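Local coordinates for CYCLIN domain-containing protein (PDB 6Z3U) that probably acts as the cyclin H-type regulatory subunit that activates its cyclin-dependent kinase within the trimeric CAK complex, at residues D248-F260 against S312-R326. Residues are numbered along the deposited sequence; the frame is centred on the assembly and turned at random.
Sequences DRGLAERLIQDTF and SHVRDKVLGTIEACR
Arg315 meets Phe260 and Gln257 in turn, and its course from CB to tip illustrates how a long side chain can serve two different neighbours on an antiparallel helix. Its CB sits over one face of the Phe260 ring, 3.9 Å from the centroid and 20° off the normal, a CH-pi contact. CG, anti to the backbone N (chi1 177°), stays near CG and CB of the same phenylalanine. CD lies near both Phe260 CB and Gln257 OE1; a bend at chi3 then carries NH1 to the end of the Gln257 amide, about as close to OE1 as to NE2, while NH2 pairs by charge alone with Asp316 OD1, which sits above the guanidinium plane. Further along, apolar packing takes over: Ile256 and Leu319 lie alongside each other, pointing opposite ways, with Ile256 CD1 3.5 Å from Leu319 CD2, and Val318 and Ile322, both buried, also touch Ile256.

The far end is polar. Arg249 NH2 donates to Glu323 OE2 over 3.1 Å, a salt bridge that meets the syn side of the carboxylate in the guanidinium plane. Arg326, whose NH2 bonds the carbonyl of Ser245, lies over one face of this guanidinium, the two planes tilted, a like-charge approach doubtful in detail at this resolution. A leucine replacing Arg249 would probably leave Glu323 without this mate.

The segments 249-260 and 313-326 run antiparallel at 159°, their axes 10.5 Å apart at the closest, in the all-helical C-terminal cyclin domain. Helix 236-247 touches both through Ala252, Ile322 and Arg326, helices 189-200 and 207-221 receive Leu251, and the RING-type domain-containing subunit packs against Thr259, Val314 and Val318.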
loop_
_atom_site.group_PDB
_atom_site.type_symbol
_atom_site.label_atom_id
_atom_site.label_comp_id
_atom_site.label_asym_id
_atom_site.label_seq_id
_atom_site.Cartn_x
_atom_site.Cartn_y
_atom_site.Cartn_z
ATOM N N ASP A 248 -1.696 -30.232 -6.155
ATOM C CA ASP A 248 -1.841 -31.006 -7.391
ATOM C C ASP A 248 -0.596 -30.725 -8.239
ATOM O O ASP A 248 -0.561 -29.759 -9.001
ATOM C CB ASP A 248 -3.117 -30.645 -8.127
ATOM C CG ASP A 248 -3.443 -31.611 -9.252
ATOM O OD1 ASP A 248 -2.506 -32.080 -9.931
ATOM O OD2 ASP A 248 -4.642 -31.904 -9.453
ATOM N N ARG A 249 0.416 -31.586 -8.091
ATOM C CA ARG A 249 1.676 -31.376 -8.797
ATOM C C ARG A 249 1.476 -31.325 -10.306
ATOM O O ARG A 249 2.207 -30.614 -11.005
ATOM C CB ARG A 249 2.672 -32.482 -8.437
ATOM C CG ARG A 249 4.092 -32.221 -8.928
ATOM C CD ARG A 249 4.974 -33.454 -8.794
ATOM N NE ARG A 249 5.405 -33.701 -7.420
ATOM C CZ ARG A 249 6.434 -33.095 -6.833
ATOM N NH1 ARG A 249 6.751 -33.392 -5.580
ATOM N NH2 ARG A 249 7.148 -32.193 -7.493
ATOM N N GLY A 250 0.499 -32.071 -10.826
ATOM C CA GLY A 250 0.265 -32.064 -12.260
ATOM C C GLY A 250 -0.093 -30.689 -12.788
ATOM O O GLY A 250 0.419 -30.257 -13.823
ATOM N N LEU A 251 -0.978 -29.981 -12.081
ATOM C CA LEU A 251 -1.383 -28.651 -12.523
ATOM C C LEU A 251 -0.220 -27.669 -12.459
ATOM O O LEU A 251 -0.036 -26.855 -13.372
ATOM C CB LEU A 251 -2.548 -28.151 -11.670
ATOM C CG LEU A 251 -3.863 -28.925 -11.781
ATOM C CD1 LEU A 251 -4.893 -28.352 -10.822
ATOM C CD2 LEU A 251 -4.391 -28.907 -13.206
ATOM N N ALA A 252 0.577 -27.731 -11.391
ATOM C CA ALA A 252 1.693 -26.803 -11.243
ATOM C C ALA A 252 2.723 -27.003 -12.346
ATOM O O ALA A 252 3.197 -26.037 -12.954
ATOM C CB ALA A 252 2.339 -26.976 -9.868
ATOM N N GLU A 253 3.091 -28.258 -12.614
ATOM C CA GLU A 253 4.033 -28.526 -13.694
ATOM C C GLU A 253 3.450 -28.114 -15.039
ATOM O O GLU A 253 4.159 -27.570 -15.891
ATOM C CB GLU A 253 4.413 -30.006 -13.697
ATOM C CG GLU A 253 5.375 -30.392 -12.583
ATOM C CD GLU A 253 5.688 -31.875 -12.563
ATOM O OE1 GLU A 253 5.309 -32.579 -13.523
ATOM O OE2 GLU A 253 6.310 -32.337 -11.582
ATOM N N ARG A 254 2.148 -28.328 -15.234
ATOM C CA ARG A 254 1.517 -27.942 -16.492
ATOM C C ARG A 254 1.659 -26.446 -16.739
ATOM O O ARG A 254 2.047 -26.016 -17.830
ATOM C CB ARG A 254 0.041 -28.344 -16.477
ATOM C CG ARG A 254 -0.740 -27.947 -17.726
ATOM C CD ARG A 254 -0.049 -28.394 -19.003
ATOM N NE ARG A 254 -0.881 -28.164 -20.181
ATOM C CZ ARG A 254 -1.858 -28.973 -20.581
ATOM N NH1 ARG A 254 -2.558 -28.677 -21.667
ATOM N NH2 ARG A 254 -2.146 -30.072 -19.893
ATOM N N LEU A 255 1.363 -25.637 -15.720
ATOM C CA LEU A 255 1.380 -24.189 -15.894
ATOM C C LEU A 255 2.782 -23.690 -16.228
ATOM O O LEU A 255 2.949 -22.819 -17.090
ATOM C CB LEU A 255 0.850 -23.525 -14.624
ATOM C CG LEU A 255 0.299 -22.101 -14.711
ATOM C CD1 LEU A 255 -0.660 -21.960 -15.881
ATOM C CD2 LEU A 255 -0.397 -21.740 -13.407
ATOM N N ILE A 256 3.803 -24.235 -15.562
ATOM C CA ILE A 256 5.174 -23.808 -15.820
ATOM C C ILE A 256 5.621 -24.242 -17.210
ATOM O O ILE A 256 6.282 -23.483 -17.928
ATOM C CB ILE A 256 6.122 -24.345 -14.731
ATOM C CG1 ILE A 256 5.696 -23.827 -13.355
ATOM C CG2 ILE A 256 7.562 -23.943 -15.035
ATOM C CD1 ILE A 256 6.463 -24.434 -12.201
ATOM N N GLN A 257 5.278 -25.469 -17.613
ATOM C CA GLN A 257 5.684 -25.945 -18.930
ATOM C C GLN A 257 5.082 -25.083 -20.034
ATOM O O GLN A 257 5.760 -24.746 -21.012
ATOM C CB GLN A 257 5.262 -27.404 -19.124
ATOM C CG GLN A 257 5.917 -28.414 -18.190
ATOM C CD GLN A 257 7.426 -28.464 -18.298
ATOM O OE1 GLN A 257 8.002 -28.214 -19.358
ATOM N NE2 GLN A 257 8.079 -28.800 -17.190
ATOM N N ASP A 258 3.808 -24.709 -19.888
ATOM C CA ASP A 258 3.113 -23.983 -20.947
ATOM C C ASP A 258 3.755 -22.625 -21.208
ATOM O O ASP A 258 4.028 -22.267 -22.360
ATOM C CB ASP A 258 1.637 -23.815 -20.578
ATOM C CG ASP A 258 0.801 -25.035 -20.925
ATOM O OD1 ASP A 258 1.377 -26.054 -21.366
ATOM O OD2 ASP A 258 -0.436 -24.973 -20.759
ATOM N N THR A 259 4.004 -21.851 -20.149
ATOM C CA THR A 259 4.494 -20.489 -20.340
ATOM C C THR A 259 5.884 -20.476 -20.965
ATOM O O THR A 259 6.184 -19.613 -21.799
ATOM C CB THR A 259 4.508 -19.743 -19.005
ATOM O OG1 THR A 259 5.413 -20.388 -18.102
ATOM C CG2 THR A 259 3.117 -19.724 -18.396
ATOM N N PHE A 260 6.744 -21.423 -20.583
ATOM C CA PHE A 260 8.085 -21.481 -21.150
ATOM C C PHE A 260 8.112 -22.177 -22.505
ATOM O O PHE A 260 9.042 -21.948 -23.287
ATOM C CB PHE A 260 9.032 -22.195 -20.186
ATOM C CG PHE A 260 9.512 -21.329 -19.059
ATOM C CD1 PHE A 260 10.623 -20.517 -19.212
ATOM C CD2 PHE A 260 8.849 -21.325 -17.844
ATOM C CE1 PHE A 260 11.063 -19.720 -18.173
ATOM C CE2 PHE A 260 9.284 -20.529 -16.803
ATOM C CZ PHE A 260 10.393 -19.726 -16.969
ATOM N N SER A 312 13.673 -23.560 -21.596
ATOM C CA SER A 312 15.051 -23.085 -21.605
ATOM C C SER A 312 15.736 -23.395 -20.277
ATOM O O SER A 312 15.168 -24.071 -19.419
ATOM C CB SER A 312 15.097 -21.581 -21.888
ATOM O OG SER A 312 14.508 -20.842 -20.832
ATOM N N HIS A 313 16.966 -22.902 -20.118
ATOM C CA HIS A 313 17.688 -23.110 -18.866
ATOM C C HIS A 313 16.949 -22.476 -17.695
ATOM O O HIS A 313 16.949 -23.019 -16.583
ATOM C CB HIS A 313 19.104 -22.545 -18.980
ATOM C CG HIS A 313 19.724 -22.202 -17.661
ATOM N ND1 HIS A 313 19.515 -20.991 -17.034
ATOM C CD2 HIS A 313 20.546 -22.908 -16.850
ATOM C CE1 HIS A 313 20.181 -20.969 -15.894
ATOM N NE2 HIS A 313 20.815 -22.120 -15.757
ATOM N N VAL A 314 16.311 -21.325 -17.924
ATOM C CA VAL A 314 15.590 -20.645 -16.853
ATOM C C VAL A 314 14.407 -21.475 -16.376
ATOM O O VAL A 314 14.056 -21.440 -15.190
ATOM C CB VAL A 314 15.143 -19.247 -17.314
ATOM C CG1 VAL A 314 14.159 -18.650 -16.323
ATOM C CG2 VAL A 314 16.350 -18.335 -17.455
ATOM N N ARG A 315 13.770 -22.225 -17.276
ATOM C CA ARG A 315 12.662 -23.080 -16.860
ATOM C C ARG A 315 13.124 -24.086 -15.814
ATOM O O ARG A 315 12.446 -24.297 -14.801
ATOM C CB ARG A 315 12.063 -23.792 -18.073
ATOM C CG ARG A 315 10.945 -24.774 -17.742
ATOM C CD ARG A 315 10.514 -25.565 -18.969
ATOM N NE ARG A 315 11.567 -26.448 -19.464
ATOM C CZ ARG A 315 11.733 -27.710 -19.076
ATOM N NH1 ARG A 315 10.918 -28.249 -18.181
ATOM N NH2 ARG A 315 12.719 -28.437 -19.584
ATOM N N ASP A 316 14.278 -24.719 -16.041
ATOM C CA ASP A 316 14.789 -25.686 -15.075
ATOM C C ASP A 316 15.163 -25.010 -13.760
ATOM O O ASP A 316 14.977 -25.590 -12.684
ATOM C CB ASP A 316 15.991 -26.429 -15.662
ATOM C CG ASP A 316 15.613 -27.319 -16.835
ATOM O OD1 ASP A 316 14.428 -27.704 -16.937
ATOM O OD2 ASP A 316 16.503 -27.640 -17.652
ATOM N N LYS A 317 15.694 -23.784 -13.821
ATOM C CA LYS A 317 16.044 -23.075 -12.594
ATOM C C LYS A 317 14.806 -22.639 -11.819
ATOM O O LYS A 317 14.834 -22.600 -10.584
ATOM C CB LYS A 317 16.917 -21.860 -12.909
ATOM C CG LYS A 317 17.463 -21.153 -11.670
ATOM C CD LYS A 317 18.424 -22.022 -10.874
ATOM C CE LYS A 317 19.026 -21.251 -9.704
ATOM N NZ LYS A 317 18.035 -21.031 -8.610
ATOM N N VAL A 318 13.721 -22.302 -12.516
ATOM C CA VAL A 318 12.479 -21.973 -11.824
ATOM C C VAL A 318 11.900 -23.219 -11.165
ATOM O O VAL A 318 11.522 -23.200 -9.989
ATOM C CB VAL A 318 11.479 -21.326 -12.801
ATOM C CG1 VAL A 318 10.056 -21.431 -12.267
ATOM C CG2 VAL A 318 11.852 -19.869 -13.044
ATOM N N LEU A 319 11.833 -24.324 -11.911
ATOM C CA LEU A 319 11.324 -25.569 -11.344
ATOM C C LEU A 319 12.129 -25.986 -10.122
ATOM O O LEU A 319 11.565 -26.457 -9.127
ATOM C CB LEU A 319 11.339 -26.673 -12.400
ATOM C CG LEU A 319 10.191 -26.634 -13.410
ATOM C CD1 LEU A 319 10.445 -27.592 -14.564
ATOM C CD2 LEU A 319 8.873 -26.965 -12.723
ATOM N N GLY A 320 13.453 -25.837 -10.183
ATOM C CA GLY A 320 14.271 -26.143 -9.021
ATOM C C GLY A 320 13.972 -25.232 -7.845
ATOM O O GLY A 320 14.015 -25.660 -6.689
ATOM N N THR A 321 13.669 -23.962 -8.123
ATOM C CA THR A 321 13.338 -23.031 -7.049
ATOM C C THR A 321 12.003 -23.384 -6.404
ATOM O O THR A 321 11.876 -23.357 -5.175
ATOM C CB THR A 321 13.308 -21.598 -7.583
ATOM O OG1 THR A 321 14.573 -21.277 -8.176
ATOM C CG2 THR A 321 13.019 -20.614 -6.458
ATOM N N ILE A 322 10.992 -23.707 -7.217
ATOM C CA ILE A 322 9.697 -24.095 -6.666
ATOM C C ILE A 322 9.837 -25.362 -5.830
ATOM O O ILE A 322 9.210 -25.498 -4.772
ATOM C CB ILE A 322 8.662 -24.281 -7.791
ATOM C CG1 ILE A 322 8.569 -23.028 -8.668
ATOM C CG2 ILE A 322 7.297 -24.618 -7.203
ATOM C CD1 ILE A 322 8.128 -21.791 -7.934
ATOM N N GLU A 323 10.663 -26.307 -6.288
ATOM C CA GLU A 323 10.853 -27.544 -5.537
ATOM C C GLU A 323 11.507 -27.263 -4.190
ATOM O O GLU A 323 11.172 -27.898 -3.182
ATOM C CB GLU A 323 11.695 -28.525 -6.352
ATOM C CG GLU A 323 11.539 -29.988 -5.947
ATOM C CD GLU A 323 10.115 -30.492 -6.105
ATOM O OE1 GLU A 323 9.636 -31.219 -5.210
ATOM O OE2 GLU A 323 9.475 -30.154 -7.122
ATOM N N ALA A 324 12.443 -26.312 -4.152
ATOM C CA ALA A 324 13.031 -25.910 -2.880
ATOM C C ALA A 324 11.977 -25.295 -1.968
ATOM O O ALA A 324 11.943 -25.576 -0.765
ATOM C CB ALA A 324 14.178 -24.929 -3.119
ATOM N N CYS A 325 11.103 -24.454 -2.527
ATOM C CA CYS A 325 10.007 -23.895 -1.742
ATOM C C CYS A 325 8.994 -24.971 -1.371
ATOM O O CYS A 325 8.433 -24.952 -0.269
ATOM C CB CYS A 325 9.327 -22.772 -2.525
ATOM S SG CYS A 325 7.963 -21.977 -1.649
ATOM N N ARG A 326 8.744 -25.914 -2.282
ATOM C CA ARG A 326 7.805 -26.992 -1.995
ATOM C C ARG A 326 8.242 -27.787 -0.772
ATOM O O ARG A 326 7.405 -28.211 0.035
ATOM C CB ARG A 326 7.681 -27.906 -3.214
ATOM C CG ARG A 326 6.424 -28.755 -3.237
ATOM C CD ARG A 326 6.432 -29.708 -4.425
ATOM N NE ARG A 326 5.192 -30.470 -4.545
ATOM C CZ ARG A 326 4.953 -31.629 -3.933
ATOM N NH1 ARG A 326 5.868 -32.175 -3.140
ATOM N NH2 ARG A 326 3.792 -32.243 -4.114
#